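PDB 6NDS: 3-hydroxy-3-methylglutaryl-CoA lyase from Acinetobacter baumannii, which belongs to the HMGL-like family of TIM-barrel proteins and holds a zinc ion and coenzyme A in this model. Local coordinates for residues A[18-23]-A[239-244]; A[283-288]-A[299-304]. One frame throughout, in Å; residues are numbered along the deposited sequence.

Contact 1. Residues A[18-23]-A[239-244]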
loop_
_atom_site.group_PDB
_atom_site.type_symbol
_atom_site.label_atom_id
_atom_site.label_comp_id
_atom_site.label_asym_id
_atom_site.label_seq_id
_atom_site.Cartn_x
_atom_site.Cartn_y
_atom_site.Cartn_z
ATOM N N VAL A 18 12.970 12.917 0.040
ATOM C CA VAL A 18 12.730 11.812 0.967
ATOM C C VAL A 18 13.514 12.061 2.252
ATOM O O VAL A 18 14.725 12.290 2.206
ATOM C CB VAL A 18 13.137 10.474 0.327
ATOM C CG1 VAL A 18 12.907 9.329 1.313
ATOM C CG2 VAL A 18 12.353 10.240 -0.964
ATOM N N GLN A 19 12.828 12.024 3.399
ATOM C CA GLN A 19 13.433 12.304 4.702
ATOM C C GLN A 19 13.292 11.068 5.581
ATOM O O GLN A 19 12.209 10.481 5.666
ATOM C CB GLN A 19 12.776 13.541 5.337
ATOM C CG GLN A 19 12.766 14.746 4.360
ATOM C CD GLN A 19 12.036 15.980 4.853
ATOM O OE1 GLN A 19 12.406 17.097 4.495
ATOM N NE2 GLN A 19 10.972 15.792 5.637
ATOM N N GLU A 20 14.395 10.645 6.201
ATOM C CA GLU A 20 14.461 9.333 6.840
ATOM C C GLU A 20 14.212 9.462 8.338
ATOM O O GLU A 20 14.835 10.301 9.003
ATOM C CB GLU A 20 15.825 8.684 6.573
ATOM C CG GLU A 20 16.039 7.333 7.291
ATOM C CD GLU A 20 15.040 6.259 6.877
ATOM O OE1 GLU A 20 14.670 6.182 5.677
ATOM O OE2 GLU A 20 14.607 5.485 7.763
ATOM N N VAL A 21 13.285 8.649 8.866
ATOM C CA VAL A 21 12.957 8.729 10.296
ATOM C C VAL A 21 13.066 7.387 11.017
ATOM O O VAL A 21 12.644 7.272 12.176
ATOM C CB VAL A 21 11.551 9.332 10.517
ATOM C CG1 VAL A 21 11.439 10.730 9.864
ATOM C CG2 VAL A 21 10.445 8.391 10.004
ATOM N N SER A 22 13.630 6.356 10.384
ATOM C CA SER A 22 13.697 5.079 11.093
ATOM C C SER A 22 14.482 5.122 12.408
ATOM O O SER A 22 14.099 4.368 13.318
ATOM C CB SER A 22 14.260 3.950 10.209
ATOM O OG SER A 22 15.586 4.198 9.844
ATOM N N PRO A 23 15.539 5.920 12.587
ATOM C CA PRO A 23 16.243 5.883 13.878
ATOM C C PRO A 23 15.423 6.424 15.018
ATOM O O PRO A 23 15.779 6.175 16.173
ATOM C CB PRO A 23 17.488 6.745 13.638
ATOM C CG PRO A 23 17.683 6.726 12.121
ATOM C CD PRO A 23 16.265 6.758 11.612
ATOM N N ASP A 239 8.376 12.224 4.997
ATOM C CA ASP A 239 9.064 11.339 5.932
ATOM C C ASP A 239 8.761 9.869 5.619
ATOM O O ASP A 239 7.637 9.509 5.262
ATOM C CB ASP A 239 8.631 11.619 7.373
ATOM C CG ASP A 239 9.149 12.948 7.924
ATOM O OD1 ASP A 239 10.088 13.546 7.343
ATOM O OD2 ASP A 239 8.626 13.384 8.977
ATOM N N ALA A 240 9.759 9.009 5.816
ATOM C CA ALA A 240 9.582 7.571 5.620
ATOM C C ALA A 240 10.595 6.857 6.501
ATOM O O ALA A 240 11.592 7.446 6.911
ATOM C CB ALA A 240 9.760 7.176 4.143
ATOM N N ALA A 241 10.322 5.585 6.816
ATOM C CA ALA A 241 11.225 4.785 7.644
ATOM C C ALA A 241 11.714 3.579 6.853
ATOM O O ALA A 241 10.918 2.889 6.201
ATOM C CB ALA A 241 10.541 4.308 8.925
ATOM N N LEU A 242 13.025 3.315 6.947
ATOM C CA LEU A 242 13.616 2.118 6.359
ATOM C C LEU A 242 12.831 0.874 6.756
ATOM O O LEU A 242 12.522 0.662 7.935
ATOM C CB LEU A 242 15.066 1.982 6.828
ATOM C CG LEU A 242 15.865 0.824 6.220
ATOM C CD1 LEU A 242 16.223 1.155 4.775
ATOM C CD2 LEU A 242 17.115 0.601 7.065
ATOM N N GLY A 243 12.513 0.044 5.764
ATOM C CA GLY A 243 11.817 -1.204 6.026
ATOM C C GLY A 243 10.380 -1.065 6.481
ATOM O O GLY A 243 9.750 -2.082 6.798
ATOM N N GLY A 244 9.841 0.152 6.555
ATOM C CA GLY A 244 8.500 0.286 7.092
ATOM C C GLY A 244 8.404 0.138 8.592
ATOM O O GLY A 244 7.330 -0.194 9.121
#

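Contact 2. Residues A[283-288]-A[299-304]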
loop_
_atom_site.group_PDB
_atom_site.type_symbol
_atom_site.label_atom_id
_atom_site.label_comp_id
_atom_site.label_asym_id
_atom_site.label_seq_id
_atom_site.Cartn_x
_atom_site.Cartn_y
_atom_site.Cartn_z
ATOM N N GLN A 283 19.384 -3.003 -0.111
ATOM C CA GLN A 283 20.367 -3.876 0.521
ATOM C C GLN A 283 20.465 -3.583 2.014
ATOM O O GLN A 283 20.532 -4.507 2.834
ATOM C CB GLN A 283 21.732 -3.717 -0.155
ATOM C CG GLN A 283 22.788 -4.666 0.393
ATOM C CD GLN A 283 24.178 -4.360 -0.125
ATOM O OE1 GLN A 283 24.507 -3.209 -0.414
ATOM N NE2 GLN A 283 25.007 -5.391 -0.236
ATOM N N LEU A 284 20.438 -2.299 2.387
ATOM C CA LEU A 284 20.483 -1.943 3.801
ATOM C C LEU A 284 19.232 -2.433 4.529
ATOM O O LEU A 284 19.320 -2.981 5.634
ATOM C CB LEU A 284 20.636 -0.423 3.962
ATOM C CG LEU A 284 20.668 0.035 5.430
ATOM C CD1 LEU A 284 21.868 -0.500 6.198
ATOM C CD2 LEU A 284 20.613 1.569 5.510
ATOM N N SER A 285 18.060 -2.249 3.924
ATOM C CA SER A 285 16.826 -2.709 4.560
ATOM C C SER A 285 16.858 -4.210 4.806
ATOM O O SER A 285 16.354 -4.693 5.827
ATOM C CB SER A 285 15.627 -2.343 3.694
ATOM O OG SER A 285 14.437 -2.785 4.322
ATOM N N ARG A 286 17.464 -4.969 3.895
ATOM C CA ARG A 286 17.510 -6.413 4.070
ATOM C C ARG A 286 18.405 -6.852 5.229
ATOM O O ARG A 286 18.358 -8.027 5.604
ATOM C CB ARG A 286 17.944 -7.078 2.755
ATOM C CG ARG A 286 16.837 -6.997 1.686
ATOM C CD ARG A 286 17.304 -7.426 0.292
ATOM N NE ARG A 286 16.165 -7.709 -0.579
ATOM C CZ ARG A 286 16.247 -7.892 -1.894
ATOM N NH1 ARG A 286 17.421 -7.813 -2.505
ATOM N NH2 ARG A 286 15.150 -8.153 -2.599
ATOM N N THR A 287 19.195 -5.941 5.822
ATOM C CA THR A 287 19.938 -6.270 7.032
ATOM C C THR A 287 19.106 -6.107 8.294
ATOM O O THR A 287 19.570 -6.501 9.368
ATOM C CB THR A 287 21.209 -5.406 7.159
ATOM O OG1 THR A 287 20.865 -4.062 7.528
ATOM C CG2 THR A 287 21.989 -5.405 5.845
ATOM N N LEU A 288 17.888 -5.548 8.195
ATOM C CA LEU A 288 17.108 -5.296 9.408
ATOM C C LEU A 288 16.651 -6.562 10.136
ATOM O O LEU A 288 16.695 -6.590 11.374
ATOM C CB LEU A 288 15.900 -4.413 9.089
ATOM C CG LEU A 288 16.197 -2.949 8.781
ATOM C CD1 LEU A 288 14.908 -2.245 8.350
ATOM C CD2 LEU A 288 16.814 -2.253 10.006
ATOM N N GLN A 299 7.746 -4.104 1.150
ATOM C CA GLN A 299 7.449 -4.926 -0.018
ATOM C C GLN A 299 8.686 -5.097 -0.894
ATOM O O GLN A 299 8.925 -6.190 -1.424
ATOM C CB GLN A 299 6.295 -4.323 -0.821
ATOM C CG GLN A 299 4.962 -4.292 -0.081
ATOM C CD GLN A 299 4.431 -5.679 0.224
ATOM O OE1 GLN A 299 3.731 -6.286 -0.590
ATOM N NE2 GLN A 299 4.760 -6.190 1.398
ATOM N N LEU A 300 9.489 -4.038 -1.040
ATOM C CA LEU A 300 10.665 -4.129 -1.903
ATOM C C LEU A 300 11.741 -5.024 -1.300
ATOM O O LEU A 300 12.450 -5.709 -2.039
ATOM C CB LEU A 300 11.231 -2.735 -2.195
ATOM C CG LEU A 300 10.704 -2.026 -3.458
ATOM C CD1 LEU A 300 11.275 -2.635 -4.723
ATOM C CD2 LEU A 300 9.164 -2.050 -3.540
ATOM N N ALA A 301 11.885 -5.052 0.029
ATOM C CA ALA A 301 12.883 -5.957 0.595
ATOM C C ALA A 301 12.501 -7.410 0.345
ATOM O O ALA A 301 13.374 -8.261 0.143
ATOM C CB ALA A 301 13.053 -5.691 2.095
ATOM N N LYS A 302 11.197 -7.699 0.336
ATOM C CA LYS A 302 10.721 -9.057 0.094
ATOM C C LYS A 302 10.855 -9.443 -1.372
ATOM O O LYS A 302 11.309 -10.546 -1.693
ATOM C CB LYS A 302 9.257 -9.199 0.518
ATOM C CG LYS A 302 8.956 -9.079 1.994
ATOM C CD LYS A 302 7.469 -8.764 2.193
ATOM C CE LYS A 302 6.974 -9.130 3.585
ATOM N NZ LYS A 302 7.742 -8.470 4.671
ATOM N N ALA A 303 10.433 -8.562 -2.279
ATOM C CA ALA A 303 10.254 -8.947 -3.672
ATOM C C ALA A 303 11.413 -8.534 -4.564
ATOM O O ALA A 303 11.597 -9.140 -5.631
ATOM C CB ALA A 303 8.961 -8.336 -4.227
ATOM N N GLY A 304 12.189 -7.535 -4.159
ATOM C CA GLY A 304 13.143 -6.914 -5.053
ATOM C C GLY A 304 12.440 -6.013 -6.053
ATOM O O GLY A 304 11.221 -6.035 -6.213
#

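Contact 1. Residues A[18-23]-A[239-244]
The first and last strands of a TIM barrel meet here, the parallel pairing of 17-20 with 237-240 that closes the cylinder. Gln19 O takes the N-H of Ala240 at 2.9 Å, and Ala240 O returns the link to Val21 N, so the ladder runs up to the start of helix 22-28. Glu20 locks the ends of both strands. With CG anti to the backbone N (chi1 176°), a bend at chi2 brings its carboxylate toward segment 239-244. There OE2 takes Leu242 N, just beyond strand 237-240, at 2.8 Å on the syn lone pair. The same oxygen accepts Ser22 N from above the carboxylate plane and Ser22 OG, at 2.6 Å, on the anti side. A buried carboxylate gripped this way is probably stabilised as the anion, and serine suits its place because its short hydroxyl (chi1 64°) adds a donor beside its own N-H. On the other face of the sheet from Glu20, Gln19 NE2 gives a hydrogen to Asp239 OD1 at 3.0 Å and also bonds Thr213. Asp239 OD2 bonds ND1 of His215, a zinc ligand, which makes Asp239 a second-shell residue of the metal site. Val21 lays CG1 against Asp239 CG at 3.7 Å. Around this seam, Gln19 OE1 bonds Arg237, Glu20 OE1 bonds Thr260 of helix 260-270, and helix 36-46 packs on Ser22 through Leu46.

Contact 2. Residues A[283-288]-A[299-304]
Arg286 lays its side chain along Ala301, with CG 4.0 Å from the methyl CB and the guanidinium set beside the carbonyl of the same residue. The chain is extended from CG to NE, and this reach carries the charged end from segment 283-288 to the C-terminal turn of helix 299-303. NE meets Ala301 O at 2.9 Å, in the carbonyl plane on a lone pair, and the bond is fairly straight (161°). NH2 adds a longer bond to the same oxygen, at 3.3 Å and from above the carbonyl plane, so two nitrogens grip one atom side-on. The site is the end of a short helix, where arginine fits well: carbonyls late in a helix lack further turns to bond, and a positive charge there is probably favoured by the helix dipole. Just after the helix, Gly304 turns to positive phi, which suits glycine; its N still bonds Leu300 O at 2.8 Å. Alanine at 301 is small enough for Ser285 OG to approach CB at 3.9 Å; that hydroxyl has its hydrogen-bond partner in Glu261. A type I turn from Ser285 to Leu288 carries Arg286. Gly304 O bonds Arg220 of the second subunit.

In the fold
From the N terminus, strand 17-20 enters the barrel first, and contact 1 waits for the six other strands and the helices between them before 237-240 returns beside it, closing a loop of more than two hundred residues. Contact 2 opens only afterwards and closes a short one, joining helix 278-285 to helix 299-303, with helix 288-292 lying in the chain between them, its first residue in segment 283-288. The two are therefore in series, neither nested nor crossed. They nevertheless touch: Leu242 CD1 lies 3.7 Å from Ser285 CB, and Gly243 CA lies 3.5 Å from Ser285 OG. Packing thus ties the barrel's closing seam to the C-terminal helices, of which 299-303, with Gly304, also meets the second subunit.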